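Local coordinates for protein Abbfa_003403 (Acinetobacter baumannii, PDB 4ZXH) that probably builds a peptide product as a four-domain nonribosomal peptide synthetase, joining condensation, adenylation, carrier-protein and thioesterase domains in one chain, at residues A[62-65]-A[66-70]; A[320-323]-A[324-328]; A[509-512]-A[513-516]; A[645-648]-A[649-653]; A[925-928]-A[929-933]. One frame throughout, in Å; residues are numbered along the deposited sequence.

All five interactions are local i to i+3 or i+4 contacts on separate helices, following one another in series along the chain. Interactions 1 and 2 belong to the condensation domain, on helices 56-67 and 313-329, with centres about 39 Å apart. Interactions 3 and 4, on helices 509-525 and 641-655 of the adenylation domain, are the nearest pair, their centres about 23 Å apart. Interaction 5, on helix 921-931 of the C-terminal adenylation subdomain, lies close to the geometric centre of the chain, about 39 Å from interaction 2 and 45 Å from interaction 4, centre to centre. Centres of interactions 1 and 3 are about 99 Å apart, a measure of how extended this multidomain synthetase is.

Interaction 1 of 5, residues A[62-65]-A[66-70]; sequences EAVM and HDYPL
The Tyr68 ring carries Asp67 CB over the centre of one face, while its CD2 corner meets Val64 CG1 at 3.7 Å; the carbonyl oxygen of Val64 approaches the ring obliquely. This is the C-terminal end of helix 56-67 in the condensation domain, and Tyr68 is the first residue to leave helical backbone angles. The last turn still closes on it, since Tyr68 N donates to Val64 O at 3.0 Å, and Asp67 N bonds to Ala63 O at 3.1 Å. Val64 turns CG1 opposite its own backbone N (chi1 164°), which brings that methyl to the tyrosine. The nearest atoms of this valine side chain and the bound phosphocholine lipid are about 4 Å apart, and the valine also packs on Val162 and Arg165 of helix 152-165. That helix takes the polar ends as well: Tyr68 OH bonds to Asp161, and Asp67 OD2 forms a salt bridge with Arg165. The other carboxylate oxygen faces the neighbouring imidazole. His66 ND1 donates to Asp67 OD1 over 3.3 Å, nearly straight at 173°; the oxygen lies in the ring plane and is met on its anti side, 30° out of the carboxylate plane.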
loop_
_atom_site.group_PDB
_atom_site.type_symbol
_atom_site.label_atom_id
_atom_site.label_comp_id
_atom_site.label_asym_id
_atom_site.label_seq_id
_atom_site.Cartn_x
_atom_site.Cartn_y
_atom_site.Cartn_z
ATOM N N GLU A 62 -30.040 -20.516 -30.989
ATOM C CA GLU A 62 -29.434 -21.790 -31.364
ATOM C C GLU A 62 -28.639 -21.701 -32.657
ATOM O O GLU A 62 -27.631 -22.391 -32.815
ATOM C CB GLU A 62 -30.505 -22.877 -31.492
ATOM C CG GLU A 62 -30.880 -23.520 -30.161
ATOM C CD GLU A 62 -32.027 -24.518 -30.282
ATOM O OE1 GLU A 62 -32.737 -24.516 -31.315
ATOM O OE2 GLU A 62 -32.216 -25.314 -29.342
ATOM N N ALA A 63 -29.090 -20.853 -33.577
ATOM C CA ALA A 63 -28.433 -20.701 -34.878
ATOM C C ALA A 63 -27.135 -19.916 -34.744
ATOM O O ALA A 63 -26.130 -20.232 -35.392
ATOM C CB ALA A 63 -29.355 -20.021 -35.858
ATOM N N VAL A 64 -27.168 -18.890 -33.896
ATOM C CA VAL A 64 -26.007 -18.063 -33.668
ATOM C C VAL A 64 -24.906 -18.862 -32.964
ATOM O O VAL A 64 -23.761 -18.884 -33.431
ATOM C CB VAL A 64 -26.357 -16.812 -32.846
ATOM C CG1 VAL A 64 -25.096 -16.191 -32.308
ATOM C CG2 VAL A 64 -27.072 -15.805 -33.708
ATOM N N MET A 65 -25.261 -19.523 -31.860
ATOM C CA MET A 65 -24.327 -20.361 -31.107
ATOM C C MET A 65 -23.612 -21.402 -31.984
ATOM O O MET A 65 -22.436 -21.706 -31.780
ATOM C CB MET A 65 -25.065 -21.077 -29.969
ATOM C CG MET A 65 -25.155 -20.320 -28.646
ATOM S SD MET A 65 -25.864 -21.382 -27.358
ATOM C CE MET A 65 -24.522 -22.563 -27.202
ATOM N N HIS A 66 -24.344 -21.955 -32.944
ATOM C CA HIS A 66 -23.822 -22.949 -33.879
ATOM C C HIS A 66 -22.880 -22.343 -34.916
ATOM O O HIS A 66 -21.879 -22.954 -35.279
ATOM C CB HIS A 66 -24.985 -23.648 -34.592
ATOM C CG HIS A 66 -24.557 -24.630 -35.635
ATOM N ND1 HIS A 66 -24.253 -24.257 -36.928
ATOM C CD2 HIS A 66 -24.383 -25.971 -35.580
ATOM C CE1 HIS A 66 -23.914 -25.326 -37.626
ATOM N NE2 HIS A 66 -23.982 -26.379 -36.831
ATOM N N ASP A 67 -23.212 -21.145 -35.392
ATOM C CA ASP A 67 -22.454 -20.500 -36.458
ATOM C C ASP A 67 -21.151 -19.828 -36.006
ATOM O O ASP A 67 -20.241 -19.634 -36.817
ATOM C CB ASP A 67 -23.328 -19.461 -37.162
ATOM C CG ASP A 67 -24.388 -20.088 -38.058
ATOM O OD1 ASP A 67 -24.328 -21.308 -38.323
ATOM O OD2 ASP A 67 -25.276 -19.343 -38.518
ATOM N N TYR A 68 -21.068 -19.469 -34.726
ATOM C CA TYR A 68 -19.906 -18.756 -34.194
ATOM C C TYR A 68 -19.271 -19.531 -33.033
ATOM O O TYR A 68 -19.672 -19.380 -31.876
ATOM C CB TYR A 68 -20.301 -17.336 -33.752
ATOM C CG TYR A 68 -21.001 -16.560 -34.847
ATOM C CD1 TYR A 68 -20.501 -16.551 -36.156
ATOM C CD2 TYR A 68 -22.179 -15.858 -34.590
ATOM C CE1 TYR A 68 -21.142 -15.851 -37.172
ATOM C CE2 TYR A 68 -22.838 -15.157 -35.602
ATOM C CZ TYR A 68 -22.318 -15.156 -36.892
ATOM O OH TYR A 68 -22.975 -14.458 -37.894
ATOM N N PRO A 69 -18.277 -20.376 -33.350
ATOM C CA PRO A 69 -17.616 -21.246 -32.368
ATOM C C PRO A 69 -17.062 -20.495 -31.154
ATOM O O PRO A 69 -16.968 -21.081 -30.083
ATOM C CB PRO A 69 -16.488 -21.878 -33.173
ATOM C CG PRO A 69 -17.009 -21.886 -34.582
ATOM C CD PRO A 69 -17.775 -20.608 -34.718
ATOM N N LEU A 70 -16.722 -19.221 -31.317
ATOM C CA LEU A 70 -16.227 -18.412 -30.208
ATOM C C LEU A 70 -17.177 -18.474 -29.028
ATOM O O LEU A 70 -16.748 -18.569 -27.886
ATOM C CB LEU A 70 -16.031 -16.958 -30.643
ATOM C CG LEU A 70 -15.399 -15.992 -29.635
ATOM C CD1 LEU A 70 -14.029 -16.453 -29.217
ATOM C CD2 LEU A 70 -15.262 -14.643 -30.263
#

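Interaction 2 of 5, residues A[320-323]-A[324-328]; sequences VQEQ and LRQSL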
loop_
_atom_site.group_PDB
_atom_site.type_symbol
_atom_site.label_atom_id
_atom_site.label_comp_id
_atom_site.label_asym_id
_atom_site.label_seq_id
_atom_site.Cartn_x
_atom_site.Cartn_y
_atom_site.Cartn_z
ATOM N N VAL A 320 1.942 15.848 -28.074
ATOM C CA VAL A 320 1.231 14.622 -27.733
ATOM C C VAL A 320 0.876 13.863 -29.001
ATOM O O VAL A 320 1.075 12.652 -29.089
ATOM C CB VAL A 320 -0.049 14.910 -26.910
ATOM C CG1 VAL A 320 -0.948 13.693 -26.860
ATOM C CG2 VAL A 320 0.314 15.377 -25.500
ATOM N N GLN A 321 0.366 14.586 -29.992
ATOM C CA GLN A 321 0.001 13.963 -31.251
ATOM C C GLN A 321 1.201 13.225 -31.838
ATOM O O GLN A 321 1.054 12.132 -32.385
ATOM C CB GLN A 321 -0.532 15.004 -32.240
ATOM C CG GLN A 321 -1.069 14.402 -33.522
ATOM C CD GLN A 321 -2.240 13.468 -33.280
ATOM O OE1 GLN A 321 -3.315 13.895 -32.847
ATOM N NE2 GLN A 321 -2.034 12.182 -33.547
ATOM N N GLU A 322 2.389 13.809 -31.698
ATOM C CA GLU A 322 3.604 13.198 -32.225
ATOM C C GLU A 322 4.034 11.966 -31.407
ATOM O O GLU A 322 4.455 10.962 -31.977
ATOM C CB GLU A 322 4.744 14.227 -32.287
ATOM C CG GLU A 322 6.088 13.687 -32.815
ATOM C CD GLU A 322 6.051 13.207 -34.276
ATOM O OE1 GLU A 322 5.003 13.340 -34.958
ATOM O OE2 GLU A 322 7.094 12.698 -34.750
ATOM N N GLN A 323 3.931 12.020 -30.083
ATOM C CA GLN A 323 4.327 10.848 -29.318
ATOM C C GLN A 323 3.274 9.764 -29.488
ATOM O O GLN A 323 3.569 8.575 -29.411
ATOM C CB GLN A 323 4.541 11.181 -27.840
ATOM C CG GLN A 323 5.166 10.044 -27.075
ATOM C CD GLN A 323 5.604 10.454 -25.697
ATOM O OE1 GLN A 323 6.075 11.578 -25.495
ATOM N NE2 GLN A 323 5.448 9.545 -24.725
ATOM N N LEU A 324 2.041 10.178 -29.741
ATOM C CA LEU A 324 0.986 9.233 -30.054
ATOM C C LEU A 324 1.280 8.551 -31.408
ATOM O O LEU A 324 1.199 7.319 -31.522
ATOM C CB LEU A 324 -0.363 9.943 -30.066
ATOM C CG LEU A 324 -1.600 9.059 -30.140
ATOM C CD1 LEU A 324 -1.753 8.260 -28.869
ATOM C CD2 LEU A 324 -2.844 9.887 -30.414
ATOM N N ARG A 325 1.653 9.343 -32.416
ATOM C CA ARG A 325 1.925 8.801 -33.751
ATOM C C ARG A 325 3.051 7.776 -33.719
ATOM O O ARG A 325 2.936 6.699 -34.308
ATOM C CB ARG A 325 2.272 9.909 -34.757
ATOM C CG ARG A 325 2.684 9.377 -36.135
ATOM C CD ARG A 325 2.941 10.476 -37.165
ATOM N NE ARG A 325 4.194 11.189 -36.933
ATOM C CZ ARG A 325 5.352 10.884 -37.513
ATOM N NH1 ARG A 325 5.424 9.870 -38.369
ATOM N NH2 ARG A 325 6.442 11.593 -37.241
ATOM N N GLN A 326 4.140 8.118 -33.037
ATOM C CA GLN A 326 5.275 7.209 -32.919
ATOM C C GLN A 326 4.854 5.939 -32.179
ATOM O O GLN A 326 5.199 4.833 -32.593
ATOM C CB GLN A 326 6.460 7.883 -32.206
ATOM C CG GLN A 326 7.077 9.035 -32.986
ATOM C CD GLN A 326 7.696 8.598 -34.306
ATOM O OE1 GLN A 326 8.454 7.628 -34.359
ATOM N NE2 GLN A 326 7.359 9.304 -35.383
ATOM N N SER A 327 4.087 6.105 -31.104
ATOM C CA SER A 327 3.699 4.979 -30.272
ATOM C C SER A 327 2.797 4.002 -31.040
ATOM O O SER A 327 2.871 2.794 -30.822
ATOM C CB SER A 327 3.000 5.466 -28.999
ATOM O OG SER A 327 3.882 6.187 -28.151
ATOM N N LEU A 328 1.965 4.516 -31.944
ATOM C CA LEU A 328 1.078 3.646 -32.729
ATOM C C LEU A 328 1.859 2.783 -33.728
ATOM O O LEU A 328 1.375 1.737 -34.141
ATOM C CB LEU A 328 0.003 4.463 -33.466
ATOM C CG LEU A 328 -0.979 5.218 -32.557
ATOM C CD1 LEU A 328 -1.938 6.084 -33.341
ATOM C CD2 LEU A 328 -1.731 4.272 -31.633
#
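Helix 313-329 of the condensation domain holds an i to i+3 salt bridge on one side and a carbonyl that accepts two hydrogen bonds on another. In the salt bridge Arg325 grips Glu322 side-on through NE and NH2, one nitrogen to each oxygen. NE meets Glu322 OE1 at 3.0 Å within the guanidinium plane, whereas NH2 donates to the syn lone pair of Glu322 OE2 at 2.8 Å, this oxygen lying 28° out of the guanidinium plane. The two side chains run alongside each other, but their flat ends are turned 44° apart, so the pairing is twisted. The glutamate chain bends at chi2 (64°), which carries its carboxylate forward along the helix to the arginine. Gln326 lies beside it too, and NE2 makes a weak bond of 3.5 Å to Glu322 OE2; this amide nitrogen also sits over one face of the guanidinium, offset toward the rim. At the next residue, on another side of the helix, Gln323 O accepts two hydrogens from Ser327: the backbone N at 3.0 Å and OG at 2.7 Å, arriving from opposite faces of the carbonyl plane. The hydroxyl thus donates back into its own helix. Gln323 NE2 instead bonds to His304 O in strand 302-306, and Gln321 OE1 to Thr254 N. Leu324 packs on Phe256 of helix 255-271, while Ser327 touches Phe201 and Trp202 of helix 197-205.

Interaction 3 of 5, residues A[509-512]-A[513-516]; sequences YREL and GQHI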
loop_
_atom_site.group_PDB
_atom_site.type_symbol
_atom_site.label_atom_id
_atom_site.label_comp_id
_atom_site.label_asym_id
_atom_site.label_seq_id
_atom_site.Cartn_x
_atom_site.Cartn_y
_atom_site.Cartn_z
ATOM N N TYR A 509 -10.215 35.754 43.790
ATOM C CA TYR A 509 -10.230 36.833 42.806
ATOM C C TYR A 509 -9.795 38.192 43.383
ATOM O O TYR A 509 -9.066 38.944 42.736
ATOM C CB TYR A 509 -11.619 36.960 42.188
ATOM C CG TYR A 509 -11.795 36.152 40.926
ATOM C CD1 TYR A 509 -11.435 36.681 39.696
ATOM C CD2 TYR A 509 -12.334 34.864 40.963
ATOM C CE1 TYR A 509 -11.588 35.960 38.538
ATOM C CE2 TYR A 509 -12.495 34.126 39.808
ATOM C CZ TYR A 509 -12.117 34.680 38.591
ATOM O OH TYR A 509 -12.262 33.964 37.414
ATOM N N ARG A 510 -10.255 38.508 44.586
ATOM C CA ARG A 510 -9.827 39.724 45.257
ATOM C C ARG A 510 -8.306 39.703 45.407
ATOM O O ARG A 510 -7.617 40.687 45.122
ATOM C CB ARG A 510 -10.506 39.846 46.624
ATOM C CG ARG A 510 -10.272 41.155 47.342
ATOM C CD ARG A 510 -10.830 41.103 48.766
ATOM N NE ARG A 510 -12.214 40.636 48.827
ATOM C CZ ARG A 510 -13.275 41.401 48.573
ATOM N NH1 ARG A 510 -13.110 42.671 48.220
ATOM N NH2 ARG A 510 -14.501 40.901 48.660
ATOM N N GLU A 511 -7.792 38.557 45.842
ATOM C CA GLU A 511 -6.365 38.392 46.073
ATOM C C GLU A 511 -5.584 38.510 44.771
ATOM O O GLU A 511 -4.467 39.016 44.753
ATOM C CB GLU A 511 -6.087 37.039 46.743
ATOM C CG GLU A 511 -6.346 37.041 48.235
ATOM C CD GLU A 511 -6.230 35.667 48.881
ATOM O OE1 GLU A 511 -6.357 34.641 48.166
ATOM O OE2 GLU A 511 -6.007 35.623 50.114
ATOM N N LEU A 512 -6.174 38.021 43.686
ATOM C CA LEU A 512 -5.557 38.100 42.370
ATOM C C LEU A 512 -5.382 39.551 41.952
ATOM O O LEU A 512 -4.327 39.934 41.447
ATOM C CB LEU A 512 -6.405 37.358 41.336
ATOM C CG LEU A 512 -6.087 37.592 39.853
ATOM C CD1 LEU A 512 -4.697 37.112 39.496
ATOM C CD2 LEU A 512 -7.128 36.919 38.965
ATOM N N GLY A 513 -6.427 40.349 42.169
ATOM C CA GLY A 513 -6.406 41.760 41.837
ATOM C C GLY A 513 -5.304 42.469 42.600
ATOM O O GLY A 513 -4.605 43.326 42.060
ATOM N N GLN A 514 -5.146 42.097 43.865
ATOM C CA GLN A 514 -4.085 42.641 44.692
ATOM C C GLN A 514 -2.689 42.298 44.155
ATOM O O GLN A 514 -1.790 43.141 44.195
ATOM C CB GLN A 514 -4.249 42.151 46.131
ATOM C CG GLN A 514 -5.302 42.921 46.905
ATOM C CD GLN A 514 -5.547 42.382 48.306
ATOM O OE1 GLN A 514 -5.246 41.223 48.618
ATOM N NE2 GLN A 514 -6.103 43.230 49.160
ATOM N N HIS A 515 -2.508 41.075 43.659
ATOM C CA HIS A 515 -1.241 40.685 43.037
ATOM C C HIS A 515 -0.989 41.381 41.693
ATOM O O HIS A 515 0.157 41.720 41.406
ATOM C CB HIS A 515 -1.167 39.176 42.820
ATOM C CG HIS A 515 -0.821 38.399 44.048
ATOM N ND1 HIS A 515 -1.727 37.578 44.687
ATOM C CD2 HIS A 515 0.331 38.311 44.755
ATOM C CE1 HIS A 515 -1.147 37.020 45.736
ATOM N NE2 HIS A 515 0.101 37.449 45.800
ATOM N N ILE A 516 -2.028 41.549 40.859
ATOM C CA ILE A 516 -1.880 42.299 39.603
ATOM C C ILE A 516 -1.270 43.665 39.931
ATOM O O ILE A 516 -0.268 44.084 39.345
ATOM C CB ILE A 516 -3.238 42.561 38.844
ATOM C CG1 ILE A 516 -4.100 41.310 38.669
ATOM C CG2 ILE A 516 -2.991 43.220 37.483
ATOM C CD1 ILE A 516 -3.515 40.278 37.834
#
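Glu511 O receives two donors from His515: the backbone N at 3.0 Å, an ordinary helical bond, and ND1 of the ring at 3.1 Å, a weak bond with an N-H...O angle of only 124°. Both belong to the first turns of helix 509-525 in the adenylation domain, which begins directly after strand 507-508. The imidazole turns back along the helix because CG stands opposite its own carbonyl carbon (chi1 -79°), and the oxygen approaches the ring obliquely. Glu511 does not pair its carboxylate with this histidine: OE1 and His515 ND1 are 6.5 Å apart, and OE1 bonds instead to Ser508 N, just ahead of the helix. The remaining turns are regular, Gly513 N donating to Tyr509 O and Gln514 N to Arg510 O. Outside the helix, Arg510 NE forms a salt bridge with Asp496, and Tyr509 OH reaches Gly686 O. The apolar part of the contact is Leu512 with Ile516, and both rest on helix 543-553, through Ala546 and Leu549 respectively. Ile516 N also bonds to Leu512 O at 2.9 Å, and Ile516 CG1 lies beside that same oxygen. At the end of the isoleucine, CD1 meets Leu512 CD1 at 3.8 Å.

Interaction 4 of 5, residues A[645-648]-A[649-653]; sequences INFL and LSMND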
loop_
_atom_site.group_PDB
_atom_site.type_symbol
_atom_site.label_atom_id
_atom_site.label_comp_id
_atom_site.label_asym_id
_atom_site.label_seq_id
_atom_site.Cartn_x
_atom_site.Cartn_y
_atom_site.Cartn_z
ATOM N N ILE A 645 -7.382 39.340 22.193
ATOM C CA ILE A 645 -8.748 39.436 22.663
ATOM C C ILE A 645 -9.703 38.892 21.574
ATOM O O ILE A 645 -10.689 38.222 21.881
ATOM C CB ILE A 645 -9.092 40.904 23.099
ATOM C CG1 ILE A 645 -10.512 40.984 23.664
ATOM C CG2 ILE A 645 -8.844 41.932 21.982
ATOM C CD1 ILE A 645 -10.645 40.267 24.992
ATOM N N ASN A 646 -9.384 39.139 20.305
ATOM C CA ASN A 646 -10.105 38.505 19.211
ATOM C C ASN A 646 -10.104 36.987 19.337
ATOM O O ASN A 646 -11.133 36.338 19.176
ATOM C CB ASN A 646 -9.498 38.888 17.866
ATOM C CG ASN A 646 -10.219 38.239 16.703
ATOM O OD1 ASN A 646 -11.332 38.620 16.346
ATOM N ND2 ASN A 646 -9.599 37.218 16.134
ATOM N N PHE A 647 -8.934 36.429 19.615
ATOM C CA PHE A 647 -8.795 34.997 19.797
ATOM C C PHE A 647 -9.632 34.476 20.962
ATOM O O PHE A 647 -10.425 33.559 20.801
ATOM C CB PHE A 647 -7.327 34.640 20.010
ATOM C CG PHE A 647 -7.113 33.270 20.598
ATOM C CD1 PHE A 647 -7.325 32.133 19.835
ATOM C CD2 PHE A 647 -6.684 33.124 21.910
ATOM C CE1 PHE A 647 -7.119 30.883 20.368
ATOM C CE2 PHE A 647 -6.482 31.873 22.450
ATOM C CZ PHE A 647 -6.707 30.755 21.682
ATOM N N LEU A 648 -9.438 35.073 22.130
ATOM C CA LEU A 648 -10.095 34.640 23.354
ATOM C C LEU A 648 -11.605 34.663 23.233
ATOM O O LEU A 648 -12.268 33.690 23.602
ATOM C CB LEU A 648 -9.647 35.514 24.532
ATOM C CG LEU A 648 -8.219 35.171 24.962
ATOM C CD1 LEU A 648 -7.664 36.173 25.952
ATOM C CD2 LEU A 648 -8.206 33.769 25.538
ATOM N N LEU A 649 -12.147 35.760 22.709
ATOM C CA LEU A 649 -13.597 35.873 22.532
ATOM C C LEU A 649 -14.124 34.841 21.541
ATOM O O LEU A 649 -15.189 34.258 21.740
ATOM C CB LEU A 649 -13.983 37.277 22.070
ATOM C CG LEU A 649 -13.849 38.403 23.097
ATOM C CD1 LEU A 649 -14.331 39.702 22.499
ATOM C CD2 LEU A 649 -14.629 38.061 24.358
ATOM N N SER A 650 -13.367 34.622 20.472
ATOM C CA SER A 650 -13.729 33.651 19.448
ATOM C C SER A 650 -13.782 32.263 20.068
ATOM O O SER A 650 -14.676 31.463 19.791
ATOM C CB SER A 650 -12.719 33.681 18.301
ATOM O OG SER A 650 -13.280 33.240 17.078
ATOM N N MET A 651 -12.814 31.990 20.929
ATOM C CA MET A 651 -12.728 30.696 21.569
ATOM C C MET A 651 -13.891 30.513 22.524
ATOM O O MET A 651 -14.435 29.410 22.646
ATOM C CB MET A 651 -11.387 30.544 22.288
ATOM C CG MET A 651 -10.300 30.007 21.362
ATOM S SD MET A 651 -10.683 28.361 20.659
ATOM C CE MET A 651 -10.303 28.699 18.977
ATOM N N ASN A 652 -14.302 31.600 23.172
ATOM C CA ASN A 652 -15.411 31.498 24.104
ATOM C C ASN A 652 -16.724 31.102 23.443
ATOM O O ASN A 652 -17.551 30.474 24.091
ATOM C CB ASN A 652 -15.622 32.796 24.861
ATOM C CG ASN A 652 -16.720 32.672 25.894
ATOM O OD1 ASN A 652 -16.575 31.921 26.864
ATOM N ND2 ASN A 652 -17.840 33.376 25.681
ATOM N N ASP A 653 -16.918 31.479 22.174
ATOM C CA ASP A 653 -18.127 31.106 21.411
ATOM C C ASP A 653 -18.275 29.590 21.364
ATOM O O ASP A 653 -19.379 29.051 21.440
ATOM C CB ASP A 653 -18.076 31.647 19.974
ATOM C CG ASP A 653 -18.293 33.151 19.891
ATOM O OD1 ASP A 653 -18.913 33.730 20.811
ATOM O OD2 ASP A 653 -17.839 33.749 18.888
#
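A Met-aromatic contact one helical turn long joins Phe647 to Met651. The sulfur stands 5.3 Å from the ring centroid of Phe647, measured from Met651 SD, and 48° off the ring normal, so it is set neither above the ring nor in its plane. Closer contact is made by carbon: Met651 CG meets Phe647 CE1 at 3.4 Å, with CZ and CD1 slightly further off, and Met651 CE comes up to CE1 as well. A chi1 of -87°, with CG opposite the carbonyl carbon, lays the methionine CG against ring atoms CE1 and CZ, and the later bends at chi2 and chi3 set SD and CE. For its part Phe647 sends its ring opposite the backbone N (chi1 163°), outward and leaning toward the C-terminal end, where Met651 lies. Underneath, Met651 N donates to Phe647 O at 2.9 Å.

These residues lie on helix 641-655 of the adenylation domain, which follows strand 635-640, and both side chains also rest on Leu676 of helix 674-679. On another side of the helix, Ile645 and Leu649 run side by side and point the same way. Ile645 CD1 is 4.2 Å from Leu649 CG, while Leu649 N bonds to Ile645 O at 3.0 Å in a nearly straight line. Ile645 additionally touches Leu483 of helix 483-494, as does Leu648. Polar groups here bond to neighbouring loops. Asn646 pairs through OD1 with Asn791 ND2 and through ND2 with Ala790 O; Ser650 OG bonds to Ala790 N. Asn652 OD1 accepts from Val657 N, just beyond the helix end.

Interaction 5 of 5, residues A[925-928]-A[929-933]; sequences KKNL and QIHLP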
loop_
_atom_site.group_PDB
_atom_site.type_symbol
_atom_site.label_atom_id
_atom_site.label_comp_id
_atom_site.label_asym_id
_atom_site.label_seq_id
_atom_site.Cartn_x
_atom_site.Cartn_y
_atom_site.Cartn_z
ATOM N N LYS A 925 7.164 -6.024 9.297
ATOM C CA LYS A 925 7.291 -6.102 7.851
ATOM C C LYS A 925 6.189 -6.981 7.245
ATOM O O LYS A 925 5.482 -6.542 6.334
ATOM C CB LYS A 925 8.673 -6.643 7.487
ATOM C CG LYS A 925 9.033 -6.630 6.005
ATOM C CD LYS A 925 9.570 -5.290 5.570
ATOM C CE LYS A 925 10.069 -5.354 4.138
ATOM N NZ LYS A 925 11.328 -6.141 4.020
ATOM N N LYS A 926 6.037 -8.206 7.763
ATOM C CA LYS A 926 5.021 -9.143 7.271
ATOM C C LYS A 926 3.632 -8.534 7.337
ATOM O O LYS A 926 2.854 -8.620 6.378
ATOM C CB LYS A 926 5.021 -10.439 8.071
ATOM C CG LYS A 926 6.327 -11.212 8.064
ATOM C CD LYS A 926 6.668 -11.778 6.708
ATOM C CE LYS A 926 7.747 -12.829 6.851
ATOM N NZ LYS A 926 7.267 -13.949 7.712
ATOM N N ASN A 927 3.325 -7.916 8.473
ATOM C CA ASN A 927 2.002 -7.341 8.691
ATOM C C ASN A 927 1.687 -6.197 7.728
ATOM O O ASN A 927 0.632 -6.190 7.082
ATOM C CB ASN A 927 1.873 -6.853 10.132
ATOM C CG ASN A 927 0.446 -6.489 10.507
ATOM O OD1 ASN A 927 -0.044 -5.406 10.177
ATOM N ND2 ASN A 927 -0.223 -7.388 11.220
ATOM N N LEU A 928 2.592 -5.227 7.633
ATOM C CA LEU A 928 2.353 -4.096 6.752
ATOM C C LEU A 928 2.244 -4.546 5.288
ATOM O O LEU A 928 1.464 -3.987 4.517
ATOM C CB LEU A 928 3.450 -3.040 6.893
ATOM C CG LEU A 928 3.705 -2.417 8.268
ATOM C CD1 LEU A 928 4.570 -1.201 8.082
ATOM C CD2 LEU A 928 2.434 -2.047 8.979
ATOM N N GLN A 929 3.008 -5.559 4.905
ATOM C CA GLN A 929 2.945 -6.047 3.538
ATOM C C GLN A 929 1.542 -6.509 3.130
ATOM O O GLN A 929 1.165 -6.389 1.966
ATOM C CB GLN A 929 3.940 -7.178 3.345
ATOM C CG GLN A 929 5.220 -6.767 2.630
ATOM C CD GLN A 929 6.326 -7.787 2.822
ATOM O OE1 GLN A 929 6.316 -8.548 3.791
ATOM N NE2 GLN A 929 7.277 -7.818 1.896
ATOM N N ILE A 930 0.756 -6.995 4.083
ATOM C CA ILE A 930 -0.567 -7.486 3.753
ATOM C C ILE A 930 -1.592 -6.346 3.923
ATOM O O ILE A 930 -2.727 -6.440 3.417
ATOM C CB ILE A 930 -0.960 -8.747 4.623
ATOM C CG1 ILE A 930 -1.434 -8.387 6.024
ATOM C CG2 ILE A 930 0.218 -9.734 4.729
ATOM C CD1 ILE A 930 -2.918 -8.577 6.176
ATOM N N HIS A 931 -1.191 -5.252 4.575
ATOM C CA HIS A 931 -2.133 -4.146 4.861
ATOM C C HIS A 931 -1.889 -2.837 4.092
ATOM O O HIS A 931 -2.738 -1.942 4.066
ATOM C CB HIS A 931 -2.139 -3.840 6.357
ATOM C CG HIS A 931 -2.798 -4.901 7.179
ATOM N ND1 HIS A 931 -4.135 -5.222 7.050
ATOM C CD2 HIS A 931 -2.302 -5.730 8.128
ATOM C CE1 HIS A 931 -4.433 -6.195 7.892
ATOM N NE2 HIS A 931 -3.339 -6.522 8.558
ATOM N N LEU A 932 -0.729 -2.736 3.461
ATOM C CA LEU A 932 -0.366 -1.551 2.718
ATOM C C LEU A 932 -0.119 -1.844 1.245
ATOM O O LEU A 932 0.233 -2.973 0.885
ATOM C CB LEU A 932 0.870 -0.934 3.344
ATOM C CG LEU A 932 0.578 -0.235 4.666
ATOM C CD1 LEU A 932 1.856 0.295 5.260
ATOM C CD2 LEU A 932 -0.392 0.907 4.419
ATOM N N PRO A 933 -0.313 -0.835 0.384
ATOM C CA PRO A 933 0.205 -0.966 -0.983
ATOM C C PRO A 933 1.696 -1.166 -0.894
ATOM O O PRO A 933 2.306 -0.657 0.048
ATOM C CB PRO A 933 -0.136 0.372 -1.642
ATOM C CG PRO A 933 -1.253 0.901 -0.845
ATOM C CD PRO A 933 -1.085 0.401 0.570
#
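Asn927 and His931 cross at a slant, with the amide and imidazole planes 37° apart. Asn927 OD1 lies near the ring plane at the edge of the histidine, 3.1 Å from His931 CD2, so the oxygen faces a ring carbon rather than a ring nitrogen. A first torsion of -169° sets the amide opposite its own backbone N and carries it forward toward the ring. One face of the imidazole is taken by Ile930 CD1, offset toward the rim. Leu928 and Leu932 are oriented differently, lying side by side and pointing the same way, with Leu928 CB 4.0 Å from Leu932 CD1.

The backbone between them records the unwinding of helix 921-931. Gln929 N still makes a regular bond to Lys925 O at 3.0 Å, but Ile930 N then turns to Asn927 O at 3.1 Å, an i to i+3 step. Leu928 O takes two donors: Leu932 N at 2.7 Å, nearly in line with the carbonyl, and His931 N at 2.9 Å from well above its plane.

This helix links strands 907-916 and 940-943 in a beta-alpha-beta unit of the C-terminal adenylation subdomain. Leu928 packs against Phe941 of strand 940-943 and, with Leu932, on Val886 of helix 880-888. Elsewhere Lys926 NZ forms a salt bridge with Glu1042 of helix 1037-1046, tying the subdomain to the carrier-protein region.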